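Local atomic coordinates of ABC transporter substrate binding protein (Ribose) (Agrobacterium vitis, PDB entry 4WUT), a protein that probably binds carbohydrates as the solute-binding component of an ABC transporter, and here holds beta-D-fucopyranose. Residues A99-K102 and A103-R107; T203-L206 and A207-D211; G271-G274 and V275-L279; V297-K300 and Q301-D304. All blocks are in the same frame, centred on the assembly; numbering follows the deposited sequence. Where two conformers were deposited one is given.

Interaction 1: A99-K102 and A103-R107; sequences AVKK and AWEAR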
# COMPACT_ATOMS: atom_id res chain seq x y z
N ALA A 99 14.28 -5.54 -15.07
CA ALA A 99 14.38 -6.86 -14.46
C ALA A 99 13.17 -7.72 -14.78
O ALA A 99 13.29 -8.93 -15.01
CB ALA A 99 14.58 -6.73 -12.96
N VAL A 100 11.98 -7.10 -14.81
CA VAL A 100 10.76 -7.80 -15.18
C VAL A 100 10.78 -8.21 -16.65
O VAL A 100 10.37 -9.32 -16.98
CB VAL A 100 9.52 -6.97 -14.82
CG1 VAL A 100 8.25 -7.59 -15.37
CG2 VAL A 100 9.44 -6.80 -13.32
N LYS A 101 11.31 -7.34 -17.52
CA LYS A 101 11.54 -7.72 -18.92
C LYS A 101 12.46 -8.95 -19.05
O LYS A 101 12.21 -9.85 -19.85
CB LYS A 101 12.15 -6.54 -19.67
CG LYS A 101 12.38 -6.80 -21.17
CD LYS A 101 12.80 -5.51 -21.86
CE LYS A 101 12.92 -5.68 -23.36
NZ LYS A 101 14.24 -6.23 -23.75
N LYS A 102 13.55 -8.96 -18.26
CA LYS A 102 14.43 -10.13 -18.21
C LYS A 102 13.69 -11.40 -17.76
O LYS A 102 13.93 -12.47 -18.30
CB LYS A 102 15.63 -9.85 -17.29
CG LYS A 102 16.67 -8.93 -17.90
CD LYS A 102 17.81 -8.68 -16.93
CE LYS A 102 18.82 -7.70 -17.48
NZ LYS A 102 19.80 -7.28 -16.43
N ALA A 103 12.79 -11.29 -16.78
CA ALA A 103 11.98 -12.43 -16.37
C ALA A 103 11.14 -12.93 -17.53
O ALA A 103 11.08 -14.13 -17.83
CB ALA A 103 11.10 -12.06 -15.20
N TRP A 104 10.49 -11.99 -18.20
CA TRP A 104 9.67 -12.33 -19.37
C TRP A 104 10.48 -13.01 -20.49
O TRP A 104 10.04 -14.00 -21.07
CB TRP A 104 8.95 -11.08 -19.88
CG TRP A 104 8.08 -11.31 -21.06
CD1 TRP A 104 6.81 -11.82 -21.05
CD2 TRP A 104 8.39 -11.02 -22.42
NE1 TRP A 104 6.31 -11.86 -22.33
CE2 TRP A 104 7.27 -11.38 -23.19
CE3 TRP A 104 9.50 -10.48 -23.05
CZ2 TRP A 104 7.23 -11.22 -24.57
CZ3 TRP A 104 9.47 -10.33 -24.43
CH2 TRP A 104 8.34 -10.70 -25.17
N GLU A 105 11.67 -12.50 -20.77
CA GLU A 105 12.53 -13.10 -21.78
C GLU A 105 12.98 -14.51 -21.39
O GLU A 105 13.20 -15.36 -22.28
CB GLU A 105 13.73 -12.17 -22.04
CG GLU A 105 13.28 -10.89 -22.73
CD GLU A 105 14.35 -9.82 -22.79
OE1 GLU A 105 15.28 -9.84 -21.97
OE2 GLU A 105 14.23 -8.94 -23.67
N ALA A 106 13.08 -14.76 -20.09
CA ALA A 106 13.40 -16.06 -19.52
C ALA A 106 12.20 -17.00 -19.42
O ALA A 106 12.32 -18.11 -18.90
CB ALA A 106 14.01 -15.88 -18.16
N ARG A 107 11.05 -16.55 -19.90
CA ARG A 107 9.81 -17.34 -19.83
C ARG A 107 9.38 -17.62 -18.39
O ARG A 107 8.89 -18.70 -18.06
CB ARG A 107 9.96 -18.66 -20.59
CG ARG A 107 10.21 -18.50 -22.08
CD ARG A 107 10.75 -19.79 -22.70
NE ARG A 107 9.70 -20.75 -23.07
CZ ARG A 107 9.89 -22.06 -23.13
NH1 ARG A 107 11.08 -22.58 -22.83
NH2 ARG A 107 8.90 -22.89 -23.49
O HOH W 1 16.41 -7.32 -21.59

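Interaction 2: T203-L206 and A207-D211; sequences TDVL and AANAD. With CA (calcium ion), chain F.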
# COMPACT_ATOMS: atom_id res chain seq x y z
N THR A 203 4.95 15.86 13.46
CA THR A 203 5.19 16.78 14.56
C THR A 203 5.50 18.19 14.03
O THR A 203 4.97 19.20 14.49
CB THR A 203 6.33 16.26 15.43
OG1 THR A 203 5.91 15.05 16.07
CG2 THR A 203 6.73 17.29 16.50
N ASP A 204 6.29 18.22 12.96
CA ASP A 204 6.71 19.46 12.37
C ASP A 204 5.57 20.18 11.64
O ASP A 204 5.46 21.38 11.76
CB ASP A 204 7.92 19.21 11.48
CG ASP A 204 9.18 18.83 12.28
OD1 ASP A 204 9.23 19.06 13.51
OD2 ASP A 204 10.12 18.29 11.67
N VAL A 205 4.74 19.43 10.92
CA VAL A 205 3.59 20.02 10.24
C VAL A 205 2.58 20.59 11.22
O VAL A 205 2.01 21.66 10.98
CB VAL A 205 2.95 19.04 9.27
CG1 VAL A 205 1.75 19.68 8.59
CG2 VAL A 205 3.92 18.62 8.24
N LEU A 206 2.39 19.92 12.33
CA LEU A 206 1.49 20.39 13.37
C LEU A 206 2.02 21.67 14.00
O LEU A 206 1.25 22.61 14.27
CB LEU A 206 1.24 19.33 14.45
CG LEU A 206 0.49 18.07 14.01
CD1 LEU A 206 0.55 17.01 15.09
CD2 LEU A 206 -0.97 18.34 13.59
N ALA A 207 3.32 21.72 14.28
CA ALA A 207 3.89 22.89 14.90
C ALA A 207 3.90 24.10 13.96
O ALA A 207 3.80 25.23 14.41
CB ALA A 207 5.30 22.59 15.40
N ALA A 208 4.05 23.84 12.67
CA ALA A 208 4.08 24.88 11.65
C ALA A 208 2.70 25.41 11.33
O ALA A 208 2.58 26.50 10.79
CB ALA A 208 4.73 24.35 10.39
N ASN A 209 1.66 24.62 11.61
CA ASN A 209 0.30 24.96 11.16
C ASN A 209 -0.73 24.82 12.29
O ASN A 209 -1.47 23.84 12.36
CB ASN A 209 -0.11 24.09 9.98
CG ASN A 209 0.81 24.26 8.78
OD1 ASN A 209 0.66 25.21 8.00
ND2 ASN A 209 1.76 23.36 8.64
N ALA A 210 -0.78 25.81 13.16
CA ALA A 210 -1.70 25.78 14.29
C ALA A 210 -3.15 25.66 13.85
O ALA A 210 -3.98 25.14 14.60
CB ALA A 210 -1.54 27.02 15.14
N ASP A 211 -3.43 26.16 12.66
CA ASP A 211 -4.79 26.18 12.11
C ASP A 211 -5.14 24.93 11.30
O ASP A 211 -6.20 24.88 10.70
CB ASP A 211 -4.99 27.43 11.23
CG ASP A 211 -3.94 27.56 10.12
OD1 ASP A 211 -2.87 26.91 10.17
OD2 ASP A 211 -4.17 28.37 9.20
CA CA F . 11.43 18.12 13.77
O HOH W 2 0.96 24.87 15.81
O HOH W 3 10.49 18.08 16.04

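Interaction 3: G271-G274 and V275-L279; sequences GEKG and VDTLL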
# COMPACT_ATOMS: atom_id res chain seq x y z
N GLY A 271 -1.75 -11.56 -1.51
CA GLY A 271 -0.86 -12.69 -1.35
C GLY A 271 -1.50 -14.00 -1.80
O GLY A 271 -0.91 -14.76 -2.56
N GLU A 272 -2.72 -14.28 -1.33
CA GLU A 272 -3.36 -15.55 -1.62
C GLU A 272 -3.68 -15.67 -3.11
O GLU A 272 -3.30 -16.65 -3.76
CB GLU A 272 -4.64 -15.72 -0.79
CG GLU A 272 -5.16 -17.15 -0.74
CD GLU A 272 -6.51 -17.24 -0.05
OE1 GLU A 272 -7.27 -16.25 -0.08
OE2 GLU A 272 -6.81 -18.32 0.51
N LYS A 273 -4.37 -14.67 -3.65
CA LYS A 273 -4.75 -14.71 -5.06
C LYS A 273 -3.56 -14.45 -5.97
O LYS A 273 -3.54 -14.88 -7.13
CB LYS A 273 -5.88 -13.73 -5.38
CG LYS A 273 -6.44 -13.96 -6.78
CD LYS A 273 -7.87 -13.58 -6.91
CE LYS A 273 -8.33 -13.82 -8.34
NZ LYS A 273 -9.80 -13.93 -8.48
N GLY A 274 -2.56 -13.76 -5.45
CA GLY A 274 -1.32 -13.60 -6.21
C GLY A 274 -0.69 -14.96 -6.51
O GLY A 274 -0.34 -15.27 -7.66
N VAL A 275 -0.51 -15.76 -5.46
CA VAL A 275 0.06 -17.08 -5.62
C VAL A 275 -0.89 -17.97 -6.45
O VAL A 275 -0.46 -18.68 -7.36
CB VAL A 275 0.40 -17.71 -4.24
CG1 VAL A 275 0.72 -19.18 -4.38
CG2 VAL A 275 1.59 -17.00 -3.61
N ASP A 276 -2.18 -17.90 -6.19
CA ASP A 276 -3.10 -18.73 -6.96
C ASP A 276 -3.08 -18.37 -8.44
O ASP A 276 -3.24 -19.25 -9.30
CB ASP A 276 -4.51 -18.68 -6.38
CG ASP A 276 -4.64 -19.51 -5.09
OD1 ASP A 276 -3.87 -20.48 -4.91
OD2 ASP A 276 -5.51 -19.19 -4.26
N THR A 277 -2.84 -17.10 -8.75
CA THR A 277 -2.80 -16.66 -10.15
C THR A 277 -1.56 -17.23 -10.83
O THR A 277 -1.61 -17.71 -11.98
CB THR A 277 -2.84 -15.12 -10.26
OG1 THR A 277 -4.09 -14.63 -9.73
CG2 THR A 277 -2.70 -14.68 -11.70
N LEU A 278 -0.44 -17.19 -10.13
CA LEU A 278 0.78 -17.80 -10.65
C LEU A 278 0.63 -19.31 -10.84
O LEU A 278 1.09 -19.85 -11.83
CB LEU A 278 1.97 -17.48 -9.75
CG LEU A 278 2.44 -16.03 -9.88
CD1 LEU A 278 3.43 -15.70 -8.75
CD2 LEU A 278 3.05 -15.72 -11.26
N LEU A 279 -0.04 -19.98 -9.90
CA LEU A 279 -0.26 -21.41 -10.03
C LEU A 279 -1.09 -21.72 -11.29
O LEU A 279 -0.83 -22.70 -11.97
CB LEU A 279 -0.96 -21.97 -8.78
CG LEU A 279 -0.08 -21.96 -7.52
CD1 LEU A 279 -0.89 -22.35 -6.31
CD2 LEU A 279 1.12 -22.90 -7.69

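Interaction 4: V297-K300 and Q301-D304; sequences VVTK and QNID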
# COMPACT_ATOMS: atom_id res chain seq x y z
N VAL A 297 -13.48 1.35 4.02
CA VAL A 297 -13.19 2.51 4.85
C VAL A 297 -13.65 2.16 6.25
O VAL A 297 -14.85 2.04 6.50
CB VAL A 297 -13.88 3.78 4.35
CG1 VAL A 297 -13.59 4.95 5.28
CG2 VAL A 297 -13.38 4.12 2.93
N VAL A 298 -12.69 2.01 7.15
CA VAL A 298 -12.95 1.56 8.50
C VAL A 298 -13.00 2.75 9.45
O VAL A 298 -12.07 3.57 9.50
CB VAL A 298 -11.85 0.58 8.98
CG1 VAL A 298 -12.02 0.30 10.45
CG2 VAL A 298 -11.87 -0.71 8.19
N THR A 299 -14.09 2.80 10.23
CA THR A 299 -14.38 3.86 11.17
C THR A 299 -14.95 3.24 12.43
O THR A 299 -15.12 2.02 12.51
CB THR A 299 -15.45 4.81 10.62
OG1 THR A 299 -16.70 4.11 10.55
CG2 THR A 299 -15.07 5.35 9.24
N LYS A 300 -15.25 4.08 13.42
CA LYS A 300 -15.93 3.62 14.63
C LYS A 300 -17.31 3.04 14.31
O LYS A 300 -17.86 2.26 15.09
CB LYS A 300 -16.06 4.77 15.63
CG LYS A 300 -14.84 5.08 16.49
CD LYS A 300 -15.11 6.32 17.36
CE LYS A 300 -14.00 6.64 18.35
NZ LYS A 300 -14.28 7.91 19.15
N GLN A 301 -17.88 3.43 13.18
CA GLN A 301 -19.23 2.98 12.81
C GLN A 301 -19.26 1.58 12.19
O GLN A 301 -20.33 1.01 12.07
CB GLN A 301 -19.90 3.97 11.85
CG GLN A 301 -20.25 5.34 12.46
CD GLN A 301 -19.06 6.26 12.64
OE1 GLN A 301 -18.73 6.63 13.76
NE2 GLN A 301 -18.43 6.65 11.54
N ASN A 302 -18.12 1.04 11.76
CA ASN A 302 -18.12 -0.29 11.12
C ASN A 302 -16.94 -1.19 11.46
O ASN A 302 -16.80 -2.27 10.91
CB ASN A 302 -18.22 -0.14 9.60
CG ASN A 302 -16.94 0.34 8.98
OD1 ASN A 302 -16.07 0.80 9.69
ND2 ASN A 302 -16.84 0.25 7.66
N ILE A 303 -16.11 -0.78 12.41
CA ILE A 303 -14.87 -1.51 12.67
C ILE A 303 -15.02 -2.98 13.12
O ILE A 303 -14.11 -3.80 12.91
CB ILE A 303 -13.99 -0.75 13.67
CG1 ILE A 303 -12.61 -1.40 13.77
CG2 ILE A 303 -14.67 -0.67 15.01
CD1 ILE A 303 -11.53 -0.51 14.40
N ASP A 304 -16.16 -3.32 13.70
CA ASP A 304 -16.41 -4.71 14.10
C ASP A 304 -17.35 -5.46 13.15
O ASP A 304 -17.72 -6.60 13.41
CB ASP A 304 -17.00 -4.75 15.51
CG ASP A 304 -16.03 -4.25 16.57
OD1 ASP A 304 -14.88 -4.76 16.62
OD2 ASP A 304 -16.41 -3.36 17.35

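Interaction 1: A99-K102 and A103-R107
Lys101 and Glu105, one turn apart near the end of helix 97-105, show how an exposed helical surface pairs its own charges. The lysine chain, extended as far as CE and then bent (chi4 -83°), brings NZ to 2.7 Å from Glu105 OE2 in a salt bridge. The ammonium meets that oxygen on its syn side, 32° out of the carboxylate plane. The other oxygen, OE1 of Glu105, accepts a hydrogen bond from a water at 2.8 Å, and the same water accepts a longer bond from Lys101 NZ, at 3.3 Å, so that ammonium, carboxylate and water form a small ring.

Beneath these side chains the backbone is served in regular order. Trp104 N reaches Val100 O at 2.9 Å, and Ala106 N reaches Lys102 O at 3.0 Å. Ala99 and Ala103 face helix 68-80, while Trp104 meets the ring of Tyr124. At Arg107 phi turns positive (62°), and its N bonds to Trp104 O at 3.0 Å, one of two bonds back into the last turn that make a Schellman motif. It closes the helix of the beta-alpha-beta unit made by strand 85-88, helix 97-105 and strand 110-113.

Interaction 2: T203-L206 and A207-D211
Asp204 is engaged at both ends: its carboxylate chelates a calcium ion, and its carbonyl oxygen receives the amide of Ala208. Both oxygens bind the metal, OD1 of Asp204 at 2.4 Å from calcium and OD2 of Asp204 at 2.5 Å. A water and OD1 of Asn200, one turn earlier, are further ligands, which places the ion on the outer surface of helix 195-208. With CG anti to the carbonyl carbon (chi1 -68°), the carboxylate points back toward the start of the helix and toward Asn200.

Where the helix runs out, a side chain takes over a backbone acceptor. Asn209 ND2 lies 2.9 Å from Val205 O, in the carbonyl plane and on a lone pair, with the acceptor close to the amide's own plane. The opposite end of that amide is used as well, since Asn209 OD1 accepts from Lys153, which also forms a salt bridge with Asp211. Asn209 N makes a weak bond to Leu206 O, at 3.4 Å. A water then adds a proton to Leu206 O at 2.8 Å and another to Ala207 O.

Farther out lies the packing. Val205 rests on Ala155, Met157 and Tyr189, and Leu206 on Leu212, Ala233 and Leu239, while the calcium side looks outward. This is the C-terminal end of an amphipathic helix in a beta-alpha-beta crossover of the periplasmic binding protein fold, passing from edge strand 184-190 to strand 214-217 over the intervening strand 153-158, on which Val205 packs.

Interaction 3: G271-G274 and V275-L279
Lys273 O is gripped twice by Thr277, a clear example of a helical carbonyl shared between a hydroxyl and an amide. Thr277 OG1 donates to Lys273 O at 2.7 Å and Thr277 N at 2.8 Å, and the two arrive from opposite faces of the carbonyl plane. The hydroxyl reaches back along the helix because OG1 is turned beside its own backbone N (chi1 -63°). A buried polar side chain thus meets its need within its own helix, while the residue packs on Val111, Ala127 and Val287.

On another side of the helix two acids run alongside each other. The carboxylates of Glu272 and Asp276 point the same way with planes 31° apart, and Glu272 OE2 stays 5.0 Å from Asp276 OD2. This like-charge proximity is probably eased by solvent and by a weak, long pairing of Glu272 with Lys51.

Regular backbone bonds carry the rest, Val275 N to Gly271 O at 3.1 Å and Leu278 N to Gly274 O at 3.1 Å among them. Val275 settles on Ala45 and Ala48 of helix 36-49, and Leu278 on Val111. The arrangement belongs to a helix lying on the sheet, against strands 110-113 and 127-130, with helix 36-49 packed against it, as in the Rossmann-like lobes of periplasmic binding proteins.

Interaction 4: V297-K300 and Q301-D304
A polar turn follows strand 290-298, with the amide of Asn302 folded back against Val297 and Thr299. Its two ends act much as a peptide group would, giving one donor and one acceptor: Asn302 ND2 donates to Val297 O at 2.9 Å, and Asn302 OD1 accepts from Thr299 N at 2.9 Å. The second bond is nearly straight (169°). Asn302 can present both ends because CG stands between its backbone N and carbonyl carbon (chi1 73°), over the inside of the turn.

The turn itself has two closures. Asn302 N bonds to Thr299 O at 3.2 Å, from well above the carbonyl plane, across a type I turn with Lys300 and Gln301 at its corners. Gln301 N meanwhile bonds to Thr299 OG1 at 3.0 Å, an ST turn. On the apolar side, CG1 of Val298 meets CG1 of Ile303 at 3.8 Å; Val298 also leans on Val264, and Ile303 on Val254 of helix 248-255.

Such chemistry implies that one asparagine amide serves peptide groups on both flanks of Val298, fastening the turn to the strand by local bonds while the valine and isoleucine keep the loop against the body of the fold.

In the fold
All four contacts are local, yet their chemistry follows their place in the fold. Interactions 1 and 3, with centres about 19 Å apart, lie on the same side of the chain's centre and belong to helices associated with strand 110-113. Interaction 3 is the buried one and handles its polar group within the helix, whereas interaction 1 shows solvent a salt bridge and a water. Interaction 2, about 47 Å from interaction 1 between centres and across the chain's centre, trades that ion pair for calcium on its open face. Interaction 4 is the non-helical member: it joins Val297 and Val298 of strand 290-298 to the loop that follows, and side-chain amide bonds replace the helical backbone pattern.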